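Long-range contacts in putative phosphatase/phosphodiesterase MPN_349 (Mycoplasma pneumoniae M129, PDB 1T71), which probably hydrolyses phosphate esters, perhaps 2',3'-cyclic nucleotides, at a two-iron centre of the calcineurin-like metallophosphoesterase kind: residues V64-H72 with I120-L130; D151-E160 with V176-T184. All blocks are in the same frame, centred on the assembly; numbering follows the deposited sequence.

Contact 1: residues V64-H72 with I120-L130; sequences VNYITMGNH and ITNLLGTSVPL. With FE (Fe (III) ion), chain C.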
loop_
_atom_site.group_PDB
_atom_site.type_symbol
_atom_site.label_atom_id
_atom_site.label_comp_id
_atom_site.label_asym_id
_atom_site.label_seq_id
_atom_site.Cartn_x
_atom_site.Cartn_y
_atom_site.Cartn_z
ATOM N N VAL A 64 -8.722 10.271 -2.188
ATOM C CA VAL A 64 -7.657 9.784 -1.318
ATOM C C VAL A 64 -7.153 10.899 -0.407
ATOM O O VAL A 64 -6.896 12.007 -0.865
ATOM C CB VAL A 64 -6.480 9.235 -2.145
ATOM C CG1 VAL A 64 -5.341 8.826 -1.224
ATOM C CG2 VAL A 64 -6.952 8.049 -2.982
ATOM N N ASN A 65 -7.009 10.600 0.881
ATOM C CA ASN A 65 -6.530 11.586 1.847
ATOM C C ASN A 65 -5.040 11.498 2.123
ATOM O O ASN A 65 -4.367 12.522 2.246
ATOM C CB ASN A 65 -7.276 11.447 3.173
ATOM C CG ASN A 65 -8.747 11.717 3.035
ATOM O OD1 ASN A 65 -9.148 12.791 2.584
ATOM N ND2 ASN A 65 -9.568 10.751 3.419
ATOM N N TYR A 66 -4.525 10.278 2.240
ATOM C CA TYR A 66 -3.106 10.083 2.515
ATOM C C TYR A 66 -2.510 8.985 1.637
ATOM O O TYR A 66 -3.213 8.076 1.194
ATOM C CB TYR A 66 -2.916 9.759 3.995
ATOM C CG TYR A 66 -3.246 10.928 4.899
ATOM C CD1 TYR A 66 -2.331 11.959 5.093
ATOM C CD2 TYR A 66 -4.493 11.028 5.522
ATOM C CE1 TYR A 66 -2.641 13.066 5.882
ATOM C CE2 TYR A 66 -4.819 12.136 6.313
ATOM C CZ TYR A 66 -3.885 13.149 6.486
ATOM O OH TYR A 66 -4.183 14.254 7.252
ATOM N N ILE A 67 -1.209 9.069 1.392
ATOM C CA ILE A 67 -0.539 8.108 0.531
ATOM C C ILE A 67 0.744 7.521 1.119
ATOM O O ILE A 67 1.558 8.244 1.703
ATOM C CB ILE A 67 -0.190 8.777 -0.817
ATOM C CG1 ILE A 67 -1.466 9.024 -1.624
ATOM C CG2 ILE A 67 0.774 7.921 -1.601
ATOM C CD1 ILE A 67 -1.217 9.701 -2.961
ATOM N N THR A 68 0.914 6.209 0.965
ATOM C CA THR A 68 2.126 5.525 1.421
ATOM C C THR A 68 2.761 4.951 0.149
ATOM O O THR A 68 2.066 4.804 -0.863
ATOM C CB THR A 68 1.813 4.383 2.433
ATOM O OG1 THR A 68 0.892 3.450 1.858
ATOM C CG2 THR A 68 1.208 4.961 3.704
ATOM N N MET A 69 4.055 4.629 0.181
ATOM C CA MET A 69 4.722 4.116 -1.014
ATOM C C MET A 69 5.489 2.808 -0.825
ATOM O O MET A 69 5.110 1.971 -0.007
ATOM C CB MET A 69 5.650 5.200 -1.581
ATOM C CG MET A 69 4.938 6.481 -2.017
ATOM S SD MET A 69 4.064 6.341 -3.603
ATOM C CE MET A 69 2.584 5.944 -3.103
ATOM N N GLY A 70 6.564 2.629 -1.593
ATOM C CA GLY A 70 7.331 1.396 -1.500
ATOM C C GLY A 70 8.677 1.403 -2.198
ATOM O O GLY A 70 9.440 2.368 -2.097
ATOM N N ASN A 71 8.984 0.331 -2.914
ATOM C CA ASN A 71 10.274 0.256 -3.580
ATOM C C ASN A 71 10.378 1.052 -4.872
ATOM O O ASN A 71 11.474 1.387 -5.297
ATOM C CB ASN A 71 10.675 -1.209 -3.810
ATOM C CG ASN A 71 9.592 -2.015 -4.487
ATOM O OD1 ASN A 71 8.462 -2.080 -4.010
ATOM N ND2 ASN A 71 9.936 -2.646 -5.603
ATOM N N HIS A 72 9.247 1.379 -5.484
ATOM C CA HIS A 72 9.264 2.153 -6.719
ATOM C C HIS A 72 8.909 3.614 -6.474
ATOM O O HIS A 72 8.500 4.329 -7.386
ATOM C CB HIS A 72 8.303 1.534 -7.731
ATOM C CG HIS A 72 8.827 0.279 -8.354
ATOM N ND1 HIS A 72 8.126 -0.908 -8.349
ATOM C CD2 HIS A 72 9.990 0.029 -9.001
ATOM C CE1 HIS A 72 8.837 -1.837 -8.965
ATOM N NE2 HIS A 72 9.971 -1.293 -9.370
ATOM N N ILE A 120 1.248 8.049 10.571
ATOM C CA ILE A 120 1.281 7.115 9.450
ATOM C C ILE A 120 2.740 6.900 9.092
ATOM O O ILE A 120 3.464 7.857 8.796
ATOM C CB ILE A 120 0.540 7.652 8.200
ATOM C CG1 ILE A 120 -0.948 7.840 8.500
ATOM C CG2 ILE A 120 0.707 6.664 7.041
ATOM C CD1 ILE A 120 -1.746 8.399 7.322
ATOM N N THR A 121 3.169 5.642 9.133
ATOM C CA THR A 121 4.549 5.275 8.842
ATOM C C THR A 121 4.623 4.222 7.735
ATOM O O THR A 121 3.809 3.296 7.680
ATOM C CB THR A 121 5.239 4.731 10.111
ATOM O OG1 THR A 121 5.185 5.729 11.136
ATOM C CG2 THR A 121 6.698 4.382 9.833
ATOM N N ASN A 122 5.618 4.375 6.867
ATOM C CA ASN A 122 5.852 3.484 5.733
ATOM C C ASN A 122 7.276 2.946 5.872
ATOM O O ASN A 122 8.207 3.703 6.135
ATOM C CB ASN A 122 5.678 4.285 4.425
ATOM C CG ASN A 122 5.882 3.443 3.159
ATOM O OD1 ASN A 122 5.543 2.250 3.109
ATOM N ND2 ASN A 122 6.412 4.081 2.115
ATOM N N LEU A 123 7.443 1.638 5.717
ATOM C CA LEU A 123 8.762 1.018 5.840
ATOM C C LEU A 123 8.990 -0.030 4.757
ATOM O O LEU A 123 8.037 -0.584 4.208
ATOM C CB LEU A 123 8.904 0.351 7.208
ATOM C CG LEU A 123 8.888 1.247 8.450
ATOM C CD1 LEU A 123 8.330 0.470 9.637
ATOM C CD2 LEU A 123 10.301 1.742 8.739
ATOM N N LEU A 124 10.261 -0.295 4.461
ATOM C CA LEU A 124 10.645 -1.295 3.464
ATOM C C LEU A 124 11.194 -2.539 4.156
ATOM O O LEU A 124 12.080 -2.458 5.012
ATOM C CB LEU A 124 11.709 -0.728 2.512
ATOM C CG LEU A 124 11.225 -0.016 1.246
ATOM C CD1 LEU A 124 12.352 0.819 0.655
ATOM C CD2 LEU A 124 10.748 -1.048 0.235
ATOM N N GLY A 125 10.663 -3.694 3.783
ATOM C CA GLY A 125 11.122 -4.933 4.381
ATOM C C GLY A 125 12.531 -5.245 3.932
ATOM O O GLY A 125 12.943 -4.879 2.831
ATOM N N THR A 126 13.282 -5.924 4.785
ATOM C CA THR A 126 14.651 -6.269 4.449
ATOM C C THR A 126 14.666 -7.356 3.373
ATOM O O THR A 126 15.675 -7.562 2.702
ATOM C CB THR A 126 15.398 -6.756 5.701
ATOM O OG1 THR A 126 16.805 -6.744 5.449
ATOM C CG2 THR A 126 14.961 -8.168 6.066
ATOM N N SER A 127 13.531 -8.036 3.208
ATOM C CA SER A 127 13.386 -9.107 2.222
ATOM C C SER A 127 13.110 -8.607 0.799
ATOM O O SER A 127 12.966 -9.404 -0.128
ATOM C CB SER A 127 12.262 -10.066 2.643
ATOM O OG SER A 127 10.998 -9.414 2.665
ATOM N N VAL A 128 13.026 -7.296 0.622
ATOM C CA VAL A 128 12.777 -6.734 -0.700
ATOM C C VAL A 128 14.109 -6.384 -1.354
ATOM O O VAL A 128 14.921 -5.667 -0.773
ATOM C CB VAL A 128 11.930 -5.436 -0.629
ATOM C CG1 VAL A 128 11.713 -4.885 -2.039
ATOM C CG2 VAL A 128 10.599 -5.708 0.038
ATOM N N PRO A 129 14.355 -6.897 -2.569
ATOM C CA PRO A 129 15.614 -6.596 -3.263
ATOM C C PRO A 129 15.575 -5.140 -3.717
ATOM O O PRO A 129 14.648 -4.742 -4.420
ATOM C CB PRO A 129 15.596 -7.557 -4.452
ATOM C CG PRO A 129 14.700 -8.674 -3.991
ATOM C CD PRO A 129 13.598 -7.933 -3.287
ATOM N N LEU A 130 16.564 -4.353 -3.307
ATOM C CA LEU A 130 16.627 -2.940 -3.672
ATOM C C LEU A 130 17.955 -2.556 -4.321
ATOM O O LEU A 130 18.980 -3.195 -4.087
ATOM C CB LEU A 130 16.428 -2.048 -2.439
ATOM C CG LEU A 130 15.046 -1.752 -1.841
ATOM C CD1 LEU A 130 13.955 -2.134 -2.833
ATOM C CD2 LEU A 130 14.878 -2.493 -0.534
HETATM FE FE FE C . 6.534 -3.120 -4.308
#
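Asn71, an iron ligand, is backed by hydrocarbon: Leu130 CD1 comes within 3.5 Å of Asn71 CB, and Leu124 CD2 lies 3.9 Å from Asn71 N. Val128 CG1 adds a looser touch on the same CB, so three branched side chains from 120-130 meet the base of one amide. CG of Asn71 sits between its own backbone N and carbonyl carbon (chi1 51°), a torsion that carries the amide past this apolar support to the metal, where Asn71 OD1 binds the iron at 2.2 Å. Glu43 and His183 bind the same ion.

The strands 66-68 and 120-124 run nearly parallel, 18° apart, yet their axes approach no closer than 8.0 Å. With no clear hydrogen bond between the segments, this spacing marks packing between the two sheets of the metallophosphoesterase sandwich rather than pairing within one. Side chains fill the interval. Ile120 spreads over two neighbours: its CD1 reaches Tyr66 CB at 3.8 Å, beside the start of the ring, and its CG2 meets Thr68 CG2 at 3.8 Å, the two side chains crossing at about a right angle. Further along, the amide of Asn122 lies against the backbone of Met69. The hydroxyl of Thr68 turns to Asp156, in the sheet that holds 120-124.

His72, probably the proton donor as in related enzymes, follows directly, and its backbone N is bonded to Glu43. The chemistry thus divides within one residue: Asn71 offers its carbon to an apolar wall and its oxygen to iron, which is consistent with the packing between the sheets helping to hold a metal ligand in position.

Contact 2: residues D151-E160 with V176-T184; sequences DLHIVDFHAE and VTTIFGTHT. With FE (Fe (III) ion), chain C.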
loop_
_atom_site.group_PDB
_atom_site.type_symbol
_atom_site.label_atom_id
_atom_site.label_comp_id
_atom_site.label_asym_id
_atom_site.label_seq_id
_atom_site.Cartn_x
_atom_site.Cartn_y
_atom_site.Cartn_z
ATOM N N ASP A 151 -1.584 8.698 19.422
ATOM C CA ASP A 151 -2.624 7.855 19.987
ATOM C C ASP A 151 -2.812 6.676 19.047
ATOM O O ASP A 151 -2.951 5.531 19.483
ATOM C CB ASP A 151 -3.929 8.643 20.107
ATOM C CG ASP A 151 -3.769 9.911 20.924
ATOM O OD1 ASP A 151 -3.372 9.810 22.105
ATOM O OD2 ASP A 151 -4.043 11.006 20.386
ATOM N N LEU A 152 -2.819 6.971 17.750
ATOM C CA LEU A 152 -2.968 5.945 16.730
ATOM C C LEU A 152 -1.718 5.930 15.854
ATOM O O LEU A 152 -1.150 6.978 15.540
ATOM C CB LEU A 152 -4.209 6.210 15.875
ATOM C CG LEU A 152 -5.527 6.411 16.625
ATOM C CD1 LEU A 152 -6.684 6.328 15.639
ATOM C CD2 LEU A 152 -5.680 5.349 17.703
ATOM N N HIS A 153 -1.289 4.736 15.469
ATOM C CA HIS A 153 -0.104 4.590 14.638
ATOM C C HIS A 153 -0.424 3.562 13.565
ATOM O O HIS A 153 -0.607 2.383 13.869
ATOM C CB HIS A 153 1.074 4.110 15.489
ATOM C CG HIS A 153 2.414 4.389 14.886
ATOM N ND1 HIS A 153 2.593 4.638 13.540
ATOM C CD2 HIS A 153 3.648 4.428 15.441
ATOM C CE1 HIS A 153 3.877 4.820 13.295
ATOM N NE2 HIS A 153 4.540 4.698 14.431
ATOM N N ILE A 154 -0.510 4.023 12.319
ATOM C CA ILE A 154 -0.820 3.168 11.176
ATOM C C ILE A 154 0.461 2.858 10.410
ATOM O O ILE A 154 1.162 3.768 9.966
ATOM C CB ILE A 154 -1.838 3.868 10.242
ATOM C CG1 ILE A 154 -3.168 4.050 10.985
ATOM C CG2 ILE A 154 -2.041 3.060 8.967
ATOM C CD1 ILE A 154 -4.197 4.874 10.227
ATOM N N VAL A 155 0.767 1.575 10.254
ATOM C CA VAL A 155 1.988 1.176 9.558
ATOM C C VAL A 155 1.786 0.359 8.284
ATOM O O VAL A 155 1.085 -0.654 8.283
ATOM C CB VAL A 155 2.910 0.354 10.487
ATOM C CG1 VAL A 155 4.173 -0.058 9.738
ATOM C CG2 VAL A 155 3.257 1.159 11.729
ATOM N N ASP A 156 2.408 0.813 7.202
ATOM C CA ASP A 156 2.358 0.107 5.926
ATOM C C ASP A 156 3.752 -0.502 5.761
ATOM O O ASP A 156 4.715 0.212 5.468
ATOM C CB ASP A 156 2.060 1.074 4.769
ATOM C CG ASP A 156 2.185 0.409 3.396
ATOM O OD1 ASP A 156 1.809 1.026 2.369
ATOM O OD2 ASP A 156 2.671 -0.737 3.337
ATOM N N PHE A 157 3.855 -1.814 5.978
ATOM C CA PHE A 157 5.132 -2.522 5.869
ATOM C C PHE A 157 5.227 -3.130 4.477
ATOM O O PHE A 157 4.589 -4.141 4.182
ATOM C CB PHE A 157 5.218 -3.626 6.931
ATOM C CG PHE A 157 6.593 -4.231 7.088
ATOM C CD1 PHE A 157 6.737 -5.579 7.411
ATOM C CD2 PHE A 157 7.741 -3.459 6.913
ATOM C CE1 PHE A 157 8.009 -6.153 7.553
ATOM C CE2 PHE A 157 9.016 -4.020 7.052
ATOM C CZ PHE A 157 9.151 -5.369 7.372
ATOM N N HIS A 158 6.024 -2.500 3.625
ATOM C CA HIS A 158 6.197 -2.947 2.250
ATOM C C HIS A 158 7.289 -4.007 2.208
ATOM O O HIS A 158 8.473 -3.684 2.088
ATOM C CB HIS A 158 6.573 -1.745 1.374
ATOM C CG HIS A 158 6.116 -1.866 -0.041
ATOM N ND1 HIS A 158 6.989 -2.056 -1.090
ATOM C CD2 HIS A 158 4.874 -1.849 -0.581
ATOM C CE1 HIS A 158 6.303 -2.148 -2.215
ATOM N NE2 HIS A 158 5.018 -2.027 -1.934
ATOM N N ALA A 159 6.888 -5.273 2.305
ATOM C CA ALA A 159 7.844 -6.378 2.323
ATOM C C ALA A 159 7.439 -7.536 1.423
ATOM O O ALA A 159 6.266 -7.683 1.055
ATOM C CB ALA A 159 8.034 -6.870 3.753
ATOM N N GLU A 160 8.415 -8.375 1.097
ATOM C CA GLU A 160 8.193 -9.500 0.194
ATOM C C GLU A 160 7.806 -10.820 0.856
ATOM O O GLU A 160 6.905 -11.513 0.400
ATOM C CB GLU A 160 9.458 -9.714 -0.647
ATOM C CG GLU A 160 9.202 -10.009 -2.115
ATOM C CD GLU A 160 8.650 -11.389 -2.341
ATOM O OE1 GLU A 160 8.158 -11.658 -3.448
ATOM O OE2 GLU A 160 8.715 -12.211 -1.404
ATOM N N VAL A 176 1.394 -0.686 18.218
ATOM C CA VAL A 176 0.902 0.123 17.112
ATOM C C VAL A 176 -0.567 -0.202 16.851
ATOM O O VAL A 176 -1.077 -1.216 17.332
ATOM C CB VAL A 176 1.765 -0.133 15.842
ATOM C CG1 VAL A 176 0.972 0.116 14.587
ATOM C CG2 VAL A 176 2.987 0.781 15.866
ATOM N N THR A 177 -1.252 0.666 16.112
ATOM C CA THR A 177 -2.662 0.458 15.806
ATOM C C THR A 177 -2.844 -0.580 14.701
ATOM O O THR A 177 -3.620 -1.519 14.853
ATOM C CB THR A 177 -3.341 1.770 15.364
ATOM O OG1 THR A 177 -3.068 2.798 16.323
ATOM C CG2 THR A 177 -4.848 1.577 15.251
ATOM N N THR A 178 -2.140 -0.409 13.583
ATOM C CA THR A 178 -2.255 -1.368 12.486
ATOM C C THR A 178 -0.917 -1.703 11.848
ATOM O O THR A 178 -0.006 -0.877 11.792
ATOM C CB THR A 178 -3.199 -0.870 11.354
ATOM O OG1 THR A 178 -2.545 0.151 10.594
ATOM C CG2 THR A 178 -4.482 -0.304 11.930
ATOM N N ILE A 179 -0.821 -2.939 11.377
ATOM C CA ILE A 179 0.356 -3.447 10.695
ATOM C C ILE A 179 -0.188 -4.039 9.397
ATOM O O ILE A 179 -0.667 -5.177 9.387
ATOM C CB ILE A 179 1.025 -4.584 11.492
ATOM C CG1 ILE A 179 1.501 -4.080 12.859
ATOM C CG2 ILE A 179 2.180 -5.164 10.695
ATOM C CD1 ILE A 179 2.663 -3.122 12.789
ATOM N N PHE A 180 -0.147 -3.267 8.313
ATOM C CA PHE A 180 -0.644 -3.752 7.025
ATOM C C PHE A 180 0.503 -4.012 6.061
ATOM O O PHE A 180 1.287 -3.107 5.761
ATOM C CB PHE A 180 -1.601 -2.743 6.376
ATOM C CG PHE A 180 -2.887 -2.521 7.132
ATOM C CD1 PHE A 180 -3.440 -3.527 7.922
ATOM C CD2 PHE A 180 -3.579 -1.317 7.002
ATOM C CE1 PHE A 180 -4.664 -3.339 8.570
ATOM C CE2 PHE A 180 -4.805 -1.120 7.646
ATOM C CZ PHE A 180 -5.347 -2.131 8.429
ATOM N N GLY A 181 0.610 -5.247 5.584
ATOM C CA GLY A 181 1.657 -5.576 4.636
ATOM C C GLY A 181 1.226 -5.268 3.206
ATOM O O GLY A 181 0.043 -5.358 2.872
ATOM N N THR A 182 2.184 -4.885 2.369
ATOM C CA THR A 182 1.935 -4.577 0.958
ATOM C C THR A 182 3.149 -5.042 0.156
ATOM O O THR A 182 4.147 -5.466 0.744
ATOM C CB THR A 182 1.741 -3.050 0.718
ATOM O OG1 THR A 182 2.832 -2.320 1.302
ATOM C CG2 THR A 182 0.429 -2.572 1.324
ATOM N N HIS A 183 3.039 -4.984 -1.176
ATOM C CA HIS A 183 4.115 -5.351 -2.113
ATOM C C HIS A 183 3.937 -6.638 -2.923
ATOM O O HIS A 183 4.434 -6.708 -4.045
ATOM C CB HIS A 183 5.485 -5.387 -1.403
ATOM C CG HIS A 183 6.627 -5.793 -2.288
ATOM N ND1 HIS A 183 7.128 -4.983 -3.286
ATOM C CD2 HIS A 183 7.363 -6.931 -2.326
ATOM C CE1 HIS A 183 8.119 -5.602 -3.903
ATOM N NE2 HIS A 183 8.281 -6.787 -3.341
ATOM N N THR A 184 3.232 -7.645 -2.399
ATOM C CA THR A 184 3.092 -8.873 -3.229
ATOM C C THR A 184 1.936 -8.837 -4.241
ATOM O O THR A 184 1.836 -9.719 -5.096
ATOM C CB THR A 184 2.954 -10.139 -2.318
ATOM O OG1 THR A 184 1.721 -10.093 -1.591
ATOM C CG2 THR A 184 4.123 -10.211 -1.329
HETATM FE FE FE C . 6.534 -3.120 -4.308
HETATM O O HOH W 1 -3.382 2.169 18.835
#
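His183 lays its CB over the centre of the His158 ring, 3.4 Å from the centroid, a CH-pi contact. From there its own ring turns an edge toward the His158 face in an offset edge-to-face pair, with planes at 69°. CG of His183 anti to the backbone N (chi1 178°) carries the ring out past His158 and brings ND1 to the iron at 2.2 Å. His158 is an established ligand of the same iron, but as modelled its ring turns CE1, a carbon, to the metal at 2.3 Å, so the rotation of the ring is doubtful. On the far edge of the His183 ring, Glu160 CG lies in plane, 3.6 Å from His183 NE2.

Strands 152-158 and 178-182 pair in parallel as the two strands of a beta-alpha-beta crossover through helix 162-172. The ladder runs from Val155 N to Thr178 O, through Phe180 N to Val155 O at 2.9 Å, to Thr182 N with Phe157 O. On the face bearing His158, Asp156 and Thr182 cross at about a right angle; Thr182 OG1 lies 2.6 Å from Asp156 OD2, a hydrogen bond less certain because His158 CD2 crowds the hydroxyl. On the other face Val155 CB meets Ile179 CD1 at 4.2 Å. Where the strands begin, Thr177 OG1 accepts a bond from His153 N at 2.8 Å, with 163° at the hydrogen, and also contacts a water.

The two contacts, their centres 9 Å apart, meet through the neighbouring strands 117-124 and 152-158 of one sheet. Contact 2 lies within that sheet, whereas contact 1 joins it to the other. Two probable hydrogen bonds link them: Thr68 OG1 to Asp156 OD1 at 2.6 Å, which spans the sheets, and Gly125 N to His158 O at 2.8 Å, just beyond the strand end. Both supply ligands to the same iron: Asn71 OD1 from contact 1 and His183 ND1 from contact 2 each lie 2.2 Å from it. His158 of contact 2 is a further ligand of that iron, though neither ring nitrogen faces the metal in this model; Glu43 lies in neither contact.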